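Local coordinates for protein putative hydrolase (Burkholderia cenocepacia, PDB 4X00) that probably hydrolyses ester bonds, having the alpha/beta hydrolase fold and being regarded as a putative aryl esterase, at residues A[76-79]-A[83-86]; A[81-84]-A[88-91]; A[176-181]-A[227-232]; A[255-258]-A[264-267]. All coordinates share one frame; numbering follows the deposited sequence. Where two conformers were deposited one is given.

Contact 1 (A[76-79]-A[83-86]); sequences GKPA and SYTD
Pro78 and Tyr84 show how one aromatic side chain can tie a loop to the short helix that follows it. The tyrosine donates a hydrogen bond from its hydroxyl to the carbonyl of the proline: OH of Tyr84 lies 2.7 Å from O of Pro78. The donor sits in the carbonyl plane on a lone pair, with a C=O...donor angle of 129°, and the acceptor itself lies at the ring edge, close to the plane of the tyrosine ring. With CG turned anti to its own carbonyl carbon (chi1 -57°), Tyr84 sends its ring back toward the 76-79 loop, although its CB does not aim there.

The same hydroxyl also packs against the proline ring, 3.2 Å from CD of Pro78. Further along, CG of Pro78 stands 3.8 Å from CZ of Tyr84, so polar and apolar halves of one residue both meet the phenol. Ser83 completes the apolar side through its methylene, its CB 3.8 Å from CG of Pro78. Lys77 turns away, its NZ in the conformer described donating to the carbonyls of Gly73 and Ser75, while Met200 and Ala203 of helix 198-204 pack on Tyr84. At the far end of the short helix, Asp86 N-caps helix 87-100 by accepting from N of Arg88.

The arrangement belongs to the beta-to-alpha connection of an alpha/beta hydrolase fold, in which the chain leaves strand 63-67 and passes through a loop and a short helical turn before entering helix 87-100.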
# COMPACT_ATOMS: atom_id res chain seq x y z
N GLY A 76 12.54 -8.19 -6.58
CA GLY A 76 13.91 -8.28 -6.09
C GLY A 76 14.01 -7.90 -4.62
O GLY A 76 13.22 -7.08 -4.08
N LYS A 77 15.00 -8.49 -3.97
CA LYS A 77 15.20 -8.36 -2.53
C LYS A 77 16.66 -8.07 -2.21
O LYS A 77 17.37 -8.94 -1.72
CB LYS A 77 14.73 -9.64 -1.81
CG LYS A 77 13.28 -9.98 -2.17
CD LYS A 77 12.73 -11.20 -1.44
CE LYS A 77 11.29 -11.48 -1.88
NZ LYS A 77 11.22 -11.84 -3.32
N PRO A 78 17.10 -6.84 -2.48
CA PRO A 78 18.50 -6.49 -2.17
C PRO A 78 18.82 -6.72 -0.70
O PRO A 78 17.96 -6.64 0.17
CB PRO A 78 18.59 -5.00 -2.52
CG PRO A 78 17.17 -4.54 -2.73
CD PRO A 78 16.37 -5.75 -3.14
N ALA A 79 20.08 -7.03 -0.43
CA ALA A 79 20.53 -7.29 0.93
C ALA A 79 20.86 -6.01 1.70
O ALA A 79 20.78 -5.99 2.92
CB ALA A 79 21.76 -8.21 0.91
N SER A 83 19.21 0.09 0.64
CA SER A 83 18.29 -0.03 -0.48
C SER A 83 16.82 0.11 -0.06
O SER A 83 15.95 0.22 -0.92
CB SER A 83 18.50 -1.38 -1.18
OG SER A 83 19.75 -1.40 -1.84
N TYR A 84 16.56 0.14 1.25
CA TYR A 84 15.20 0.27 1.77
C TYR A 84 15.00 1.52 2.63
O TYR A 84 13.88 2.03 2.74
CB TYR A 84 14.86 -0.97 2.60
CG TYR A 84 14.98 -2.27 1.87
CD1 TYR A 84 14.00 -2.72 0.98
CD2 TYR A 84 16.09 -3.07 2.07
CE1 TYR A 84 14.13 -3.91 0.33
CE2 TYR A 84 16.24 -4.26 1.43
CZ TYR A 84 15.25 -4.70 0.57
OH TYR A 84 15.35 -5.91 -0.08
N THR A 85 16.04 1.99 3.32
CA THR A 85 15.84 3.09 4.26
C THR A 85 15.63 4.40 3.53
O THR A 85 15.04 5.33 4.10
CB THR A 85 17.02 3.22 5.24
OG1 THR A 85 18.25 3.30 4.50
CG2 THR A 85 17.07 2.02 6.18
N ASP A 86 16.08 4.50 2.29
CA ASP A 86 15.82 5.70 1.50
C ASP A 86 14.42 5.56 0.87
O ASP A 86 14.23 4.77 -0.08
CB ASP A 86 16.88 5.89 0.41
CG ASP A 86 16.65 7.13 -0.44
OD1 ASP A 86 15.72 7.91 -0.13
OD2 ASP A 86 17.42 7.35 -1.41

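Contact 2 (A[81-84]-A[88-91]); sequences ASSY and RRWA
This is a helix-to-helix contact between the short helix 82-85 and the first turn of helix 87-100, in which Trp90 reaches back across the corner to Tyr84. The indole N-H is given to the backbone carbonyl: NE1 of Trp90 lies 2.8 Å from O of Tyr84, and the bond is nearly straight at 165°. The oxygen stays close to the indole plane, at the ring edge, whereas the donor is tilted 19° from the plane of the carbonyl. Next to this bond, CZ2 of Trp90 meets the edge of the tyrosine ring, 3.7 Å from CD1 of Tyr84.

Arg89 covers another side of the corner. Its chi1 of -63°, with CG anti to the carbonyl carbon, places CG of Arg89 3.7 Å from O of Ser83. A bend at chi2 then swings the guanidinium over toward Ser82 and Ser83; the carbonyl oxygen of Ser82 lies over one of its faces, and it pairs by a salt bridge with Asp20.

Deeper in the fold, Leu113 and Val117 of helix 113-125 and Met200 of helix 198-204 pack on the indole, which comes near the probable nucleophile elbow without touching it. The chemistry implies a division of labour: one bond satisfies the buried indole N-H and, with the packing around it, limits the ring's rotation, while the charge of Arg89 is paired with Asp20.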
# COMPACT_ATOMS: atom_id res chain seq x y z
N ALA A 81 20.61 -2.70 3.66
CA ALA A 81 19.58 -1.91 4.34
C ALA A 81 19.36 -0.58 3.64
O ALA A 81 18.22 -0.10 3.55
CB ALA A 81 19.94 -1.67 5.81
N SER A 82 20.43 0.00 3.11
CA SER A 82 20.29 1.31 2.48
C SER A 82 19.49 1.28 1.17
O SER A 82 19.07 2.32 0.66
CB SER A 82 21.68 1.91 2.26
OG SER A 82 22.44 1.10 1.38
N SER A 83 19.21 0.09 0.64
CA SER A 83 18.29 -0.03 -0.48
C SER A 83 16.82 0.11 -0.06
O SER A 83 15.95 0.22 -0.92
CB SER A 83 18.50 -1.38 -1.18
OG SER A 83 19.75 -1.40 -1.84
N TYR A 84 16.56 0.14 1.25
CA TYR A 84 15.20 0.27 1.77
C TYR A 84 15.00 1.52 2.63
O TYR A 84 13.88 2.03 2.74
CB TYR A 84 14.86 -0.97 2.60
CG TYR A 84 14.98 -2.27 1.87
CD1 TYR A 84 14.00 -2.72 0.98
CD2 TYR A 84 16.09 -3.07 2.07
CE1 TYR A 84 14.13 -3.91 0.33
CE2 TYR A 84 16.24 -4.26 1.43
CZ TYR A 84 15.25 -4.70 0.57
OH TYR A 84 15.35 -5.91 -0.08
N ARG A 88 12.98 7.33 -1.17
CA ARG A 88 13.00 7.64 -2.59
C ARG A 88 13.11 6.39 -3.46
O ARG A 88 12.60 6.37 -4.59
CB ARG A 88 14.16 8.62 -2.91
CG ARG A 88 14.34 9.00 -4.39
CD ARG A 88 13.08 9.65 -4.99
NE ARG A 88 13.33 10.05 -6.37
CZ ARG A 88 13.83 11.23 -6.73
NH1 ARG A 88 14.14 12.11 -5.80
NH2 ARG A 88 14.02 11.52 -8.01
N ARG A 89 13.78 5.33 -2.96
CA ARG A 89 13.93 4.13 -3.79
C ARG A 89 12.57 3.51 -4.08
O ARG A 89 12.32 3.03 -5.20
CB ARG A 89 14.79 3.05 -3.12
CG ARG A 89 16.19 3.39 -2.86
CD ARG A 89 16.95 3.47 -4.15
NE ARG A 89 18.26 3.91 -3.79
CZ ARG A 89 19.29 3.10 -3.56
NH1 ARG A 89 19.20 1.78 -3.74
NH2 ARG A 89 20.44 3.63 -3.20
N TRP A 90 11.69 3.52 -3.08
CA TRP A 90 10.37 2.93 -3.27
C TRP A 90 9.52 3.82 -4.18
O TRP A 90 8.72 3.32 -4.97
CB TRP A 90 9.65 2.75 -1.93
CG TRP A 90 10.42 2.01 -0.84
CD1 TRP A 90 11.54 2.43 -0.19
CD2 TRP A 90 10.06 0.76 -0.24
NE1 TRP A 90 11.91 1.52 0.77
CE2 TRP A 90 11.01 0.48 0.76
CE3 TRP A 90 9.02 -0.15 -0.45
CZ2 TRP A 90 10.96 -0.68 1.54
CZ3 TRP A 90 8.96 -1.28 0.33
CH2 TRP A 90 9.91 -1.54 1.32
N ALA A 91 9.64 5.13 -4.01
CA ALA A 91 8.98 6.04 -4.91
C ALA A 91 9.45 5.86 -6.35
O ALA A 91 8.64 5.95 -7.28
CB ALA A 91 9.18 7.50 -4.47

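Contact 3 (A[176-181]-A[227-232]); sequences CFHRQP and GAQDAL. With EDO (1,2-ethanediol), chain K; EDO (1,2-ethanediol), chain G.
OD1 of Asp230 is gripped by two successive backbone N-H groups, those of Leu232 and Val233. The first bond, 2.8 Å from N of Leu232 to OD1 of Asp230, closes an Asx turn. The second carboxylate oxygen, OD2, accepts from ND1 of His259. Just before this, a type I beta turn from Gly227 to Asp230 carries the chain off its strand.

Leu232, placed by the Asx turn, touches the neighbouring loop through one methyl, its CD1 lying 3.8 Å from SG of Cys176. At the other end of the contact His178 and Gln229 meet. A chi1 of -179°, which swings the imidazole away from the backbone N, turns one ring face of His178 to the amide of Gln229. The two planes lie 47° apart, with OE1 of Gln229 over that face, offset toward the rim, 3.0 Å from CE1 of His178. Two conformers of Gln229 were modelled, so this close approach is doubtful in detail; in the conformer described, NE2 bonds to the carbonyl of Ala255.

Between these ends a water joins the two backbones. It donates to O of Gln229 at 2.8 Å, and more weakly to O of Phe177. On the far side of the 176-181 loop, CD of Pro181 lies over the centre of one face of the Phe177 ring, and an ethanediol donates to the carbonyl of Arg179.

Together with Ser112 and His259, Asp230 has the geometry of a Ser-His-Asp triad. Its place in the loop after strand 222-227 is consistent with the acid site of alpha/beta hydrolases, here flanked by the 176-181 loop.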
# COMPACT_ATOMS: atom_id res chain seq x y z
N CYS A 176 -3.66 -7.26 11.13
CA CYS A 176 -4.07 -6.55 9.92
C CYS A 176 -5.60 -6.55 9.74
O CYS A 176 -6.09 -5.92 8.80
CB CYS A 176 -3.40 -7.17 8.69
SG CYS A 176 -1.64 -6.75 8.50
N PHE A 177 -6.33 -7.28 10.59
CA PHE A 177 -7.77 -7.44 10.39
C PHE A 177 -8.54 -7.21 11.66
O PHE A 177 -8.07 -7.59 12.74
CB PHE A 177 -8.12 -8.85 9.90
CG PHE A 177 -7.40 -9.23 8.64
CD1 PHE A 177 -7.91 -8.89 7.40
CD2 PHE A 177 -6.18 -9.94 8.69
CE1 PHE A 177 -7.23 -9.22 6.24
CE2 PHE A 177 -5.53 -10.27 7.53
CZ PHE A 177 -6.04 -9.92 6.32
N HIS A 178 -9.73 -6.63 11.54
CA HIS A 178 -10.74 -6.78 12.59
C HIS A 178 -11.63 -7.97 12.26
O HIS A 178 -11.80 -8.85 13.10
CB HIS A 178 -11.58 -5.50 12.73
CG HIS A 178 -12.61 -5.60 13.80
ND1 HIS A 178 -12.29 -5.75 15.13
CD2 HIS A 178 -13.96 -5.56 13.74
CE1 HIS A 178 -13.40 -5.80 15.85
NE2 HIS A 178 -14.43 -5.69 15.03
N ARG A 179 -12.22 -7.97 11.05
CA ARG A 179 -12.98 -9.10 10.52
C ARG A 179 -11.93 -10.10 10.00
O ARG A 179 -11.38 -9.89 8.93
CB ARG A 179 -13.94 -8.67 9.39
CG ARG A 179 -15.02 -7.62 9.71
CD ARG A 179 -15.95 -7.44 8.49
NE ARG A 179 -17.11 -6.58 8.74
CZ ARG A 179 -18.08 -6.36 7.85
NH1 ARG A 179 -18.03 -6.91 6.63
NH2 ARG A 179 -19.09 -5.58 8.17
N GLN A 180 -11.60 -11.15 10.75
CA GLN A 180 -10.57 -12.07 10.28
C GLN A 180 -11.01 -12.78 9.02
O GLN A 180 -12.18 -13.13 8.87
CB GLN A 180 -10.22 -13.12 11.34
CG GLN A 180 -9.53 -12.53 12.58
CD GLN A 180 -8.18 -11.86 12.27
OE1 GLN A 180 -7.39 -12.35 11.46
NE2 GLN A 180 -7.88 -10.79 12.99
N PRO A 181 -10.07 -13.00 8.10
CA PRO A 181 -10.38 -13.75 6.87
C PRO A 181 -10.63 -15.22 7.17
O PRO A 181 -10.33 -15.69 8.27
CB PRO A 181 -9.13 -13.56 6.00
CG PRO A 181 -8.05 -13.27 6.95
CD PRO A 181 -8.64 -12.61 8.17
N GLY A 227 -10.18 1.66 8.25
CA GLY A 227 -10.98 0.94 9.23
C GLY A 227 -10.85 1.62 10.57
O GLY A 227 -9.73 1.87 11.06
N ALA A 228 -11.99 1.89 11.23
CA ALA A 228 -11.97 2.57 12.52
C ALA A 228 -11.26 1.74 13.59
O ALA A 228 -10.77 2.28 14.58
CB ALA A 228 -13.40 2.92 12.99
N GLN A 229 -11.25 0.42 13.40
CA GLN A 229 -10.64 -0.43 14.41
C GLN A 229 -9.25 -0.92 13.99
O GLN A 229 -8.75 -1.92 14.50
CB GLN A 229 -11.58 -1.59 14.74
CG GLN A 229 -12.96 -1.06 15.18
CD GLN A 229 -13.85 -2.16 15.67
OE1 GLN A 229 -13.48 -2.92 16.58
NE2 GLN A 229 -15.04 -2.26 15.10
N ASP A 230 -8.61 -0.18 13.09
CA ASP A 230 -7.26 -0.52 12.65
C ASP A 230 -6.33 -0.66 13.87
O ASP A 230 -6.18 0.24 14.68
CB ASP A 230 -6.80 0.59 11.69
CG ASP A 230 -5.46 0.30 11.02
OD1 ASP A 230 -4.63 -0.44 11.60
OD2 ASP A 230 -5.21 0.83 9.90
N ALA A 231 -5.75 -1.84 14.01
CA ALA A 231 -4.90 -2.19 15.15
C ALA A 231 -3.43 -1.90 14.90
O ALA A 231 -2.61 -2.19 15.77
CB ALA A 231 -5.10 -3.66 15.52
N LEU A 232 -3.10 -1.32 13.75
CA LEU A 232 -1.70 -1.06 13.42
C LEU A 232 -1.45 0.40 13.18
O LEU A 232 -0.48 0.95 13.70
CB LEU A 232 -1.27 -1.89 12.20
CG LEU A 232 -1.14 -3.38 12.50
CD1 LEU A 232 -1.03 -4.16 11.22
CD2 LEU A 232 0.09 -3.69 13.40
C1 EDO K . -11.26 -10.89 4.16
O1 EDO K . -10.53 -11.98 3.63
C2 EDO K . -11.01 -10.54 5.62
O2 EDO K . -12.26 -10.42 6.30
C1 EDO G . -7.03 3.34 16.78
O1 EDO G . -6.61 4.69 16.62
C2 EDO G . -7.95 2.91 15.65
O2 EDO G . -7.25 2.88 14.41
O HOH W 1 -8.54 -4.62 14.02

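Contact 4 (A[255-258]-A[264-267]); sequences ADSG and EEPE
The two flat groups here are the carboxylates of Glu264 and Glu265, and the 255-258 loop meets each obliquely, from a donor tilted out of the carboxylate plane. N of Gly258 approaches the syn side of Glu264, 2.9 Å from OE1, from 30° out of the carboxylate plane, yet the N-H...O line itself is nearly straight at 172°. The hydroxyl of Ser257 comes to the anti side of the other acid, OG lying 2.7 Å from OE2 of Glu265 and tilted by a similar amount.

Ser257 thus stands between two glutamates. Its OG also rests 3.6 Å from CB of Glu264 and 3.3 Å from CG of Glu265. Extended beyond CG (chi2 175°), the Glu264 chain carries its carboxylate past the serine to the glycine that precedes His259.

OE1 of Glu264, besides the N-H of Gly258, takes those of His178 and Arg179; OE2 takes that of Ala260. Glu265 forms a salt bridge to Arg268. Four backbone donors around a buried carboxylate would be expected to favour the ionised form of Glu264, joining the 176-181 loop and the loop after strand 250-254 to the end of helix 261-264.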
# COMPACT_ATOMS: atom_id res chain seq x y z
N ALA A 255 -16.54 1.70 10.15
CA ALA A 255 -16.68 1.46 11.57
C ALA A 255 -16.26 0.06 12.04
O ALA A 255 -15.67 -0.08 13.12
CB ALA A 255 -18.14 1.71 11.98
N ASP A 256 -16.56 -0.95 11.23
CA ASP A 256 -16.36 -2.32 11.68
C ASP A 256 -15.25 -3.03 10.91
O ASP A 256 -15.16 -4.24 10.91
CB ASP A 256 -17.68 -3.09 11.58
CG ASP A 256 -18.78 -2.47 12.44
OD1 ASP A 256 -18.47 -2.00 13.56
OD2 ASP A 256 -19.95 -2.44 12.01
N SER A 257 -14.37 -2.24 10.30
CA SER A 257 -13.16 -2.81 9.70
C SER A 257 -11.94 -2.42 10.49
O SER A 257 -11.91 -1.39 11.20
CB SER A 257 -12.93 -2.32 8.27
OG SER A 257 -13.82 -2.92 7.35
N GLY A 258 -10.92 -3.26 10.37
CA GLY A 258 -9.59 -2.95 10.85
C GLY A 258 -8.69 -2.45 9.73
O GLY A 258 -9.13 -1.66 8.88
N GLU A 264 -11.83 -6.74 4.17
CA GLU A 264 -12.89 -6.92 5.18
C GLU A 264 -14.29 -6.49 4.73
O GLU A 264 -15.29 -7.11 5.13
CB GLU A 264 -12.53 -6.16 6.46
CG GLU A 264 -11.22 -6.69 7.10
CD GLU A 264 -10.78 -5.88 8.30
OE1 GLU A 264 -11.49 -5.89 9.31
OE2 GLU A 264 -9.71 -5.24 8.24
N GLU A 265 -14.35 -5.43 3.94
CA GLU A 265 -15.60 -4.90 3.39
C GLU A 265 -15.40 -4.64 1.90
O GLU A 265 -15.39 -3.49 1.45
CB GLU A 265 -16.00 -3.61 4.13
CG GLU A 265 -16.42 -3.86 5.57
CD GLU A 265 -16.94 -2.61 6.26
OE1 GLU A 265 -17.90 -1.99 5.76
OE2 GLU A 265 -16.42 -2.24 7.33
N PRO A 266 -15.22 -5.71 1.12
CA PRO A 266 -14.76 -5.53 -0.26
C PRO A 266 -15.82 -4.92 -1.16
O PRO A 266 -15.45 -4.16 -2.07
CB PRO A 266 -14.42 -6.98 -0.70
CG PRO A 266 -15.30 -7.84 0.16
CD PRO A 266 -15.34 -7.14 1.50
N GLU A 267 -17.10 -5.21 -0.94
CA GLU A 267 -18.12 -4.62 -1.80
C GLU A 267 -18.19 -3.10 -1.60
O GLU A 267 -18.23 -2.32 -2.55
CB GLU A 267 -19.48 -5.24 -1.49
CG GLU A 267 -19.54 -6.74 -1.73
CD GLU A 267 -19.05 -7.60 -0.53
OE1 GLU A 267 -18.76 -7.05 0.55
OE2 GLU A 267 -19.05 -8.84 -0.65

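Overall arrangement
The four contacts form two pairs, in chain order, on one alpha/beta hydrolase framework. Contacts 1 and 2 share helix 82-85, with Ser83 and Tyr84 serving both, and their centres are about 6 Å apart. Contacts 3 and 4 lie about 8 Å apart between centres and touch directly: a probable backbone hydrogen bond joins N of Gln229 to O of Ser257, and His178 packs on Gly258. The centres of contacts 1 and 4 stand about 32 Å apart, on opposite sides of the chain's centre. Thus the first pair lies at the entry to helix 87-100, while the second joins the loops after strands 222-227 and 250-254, which carry the probable catalytic acid and histidine.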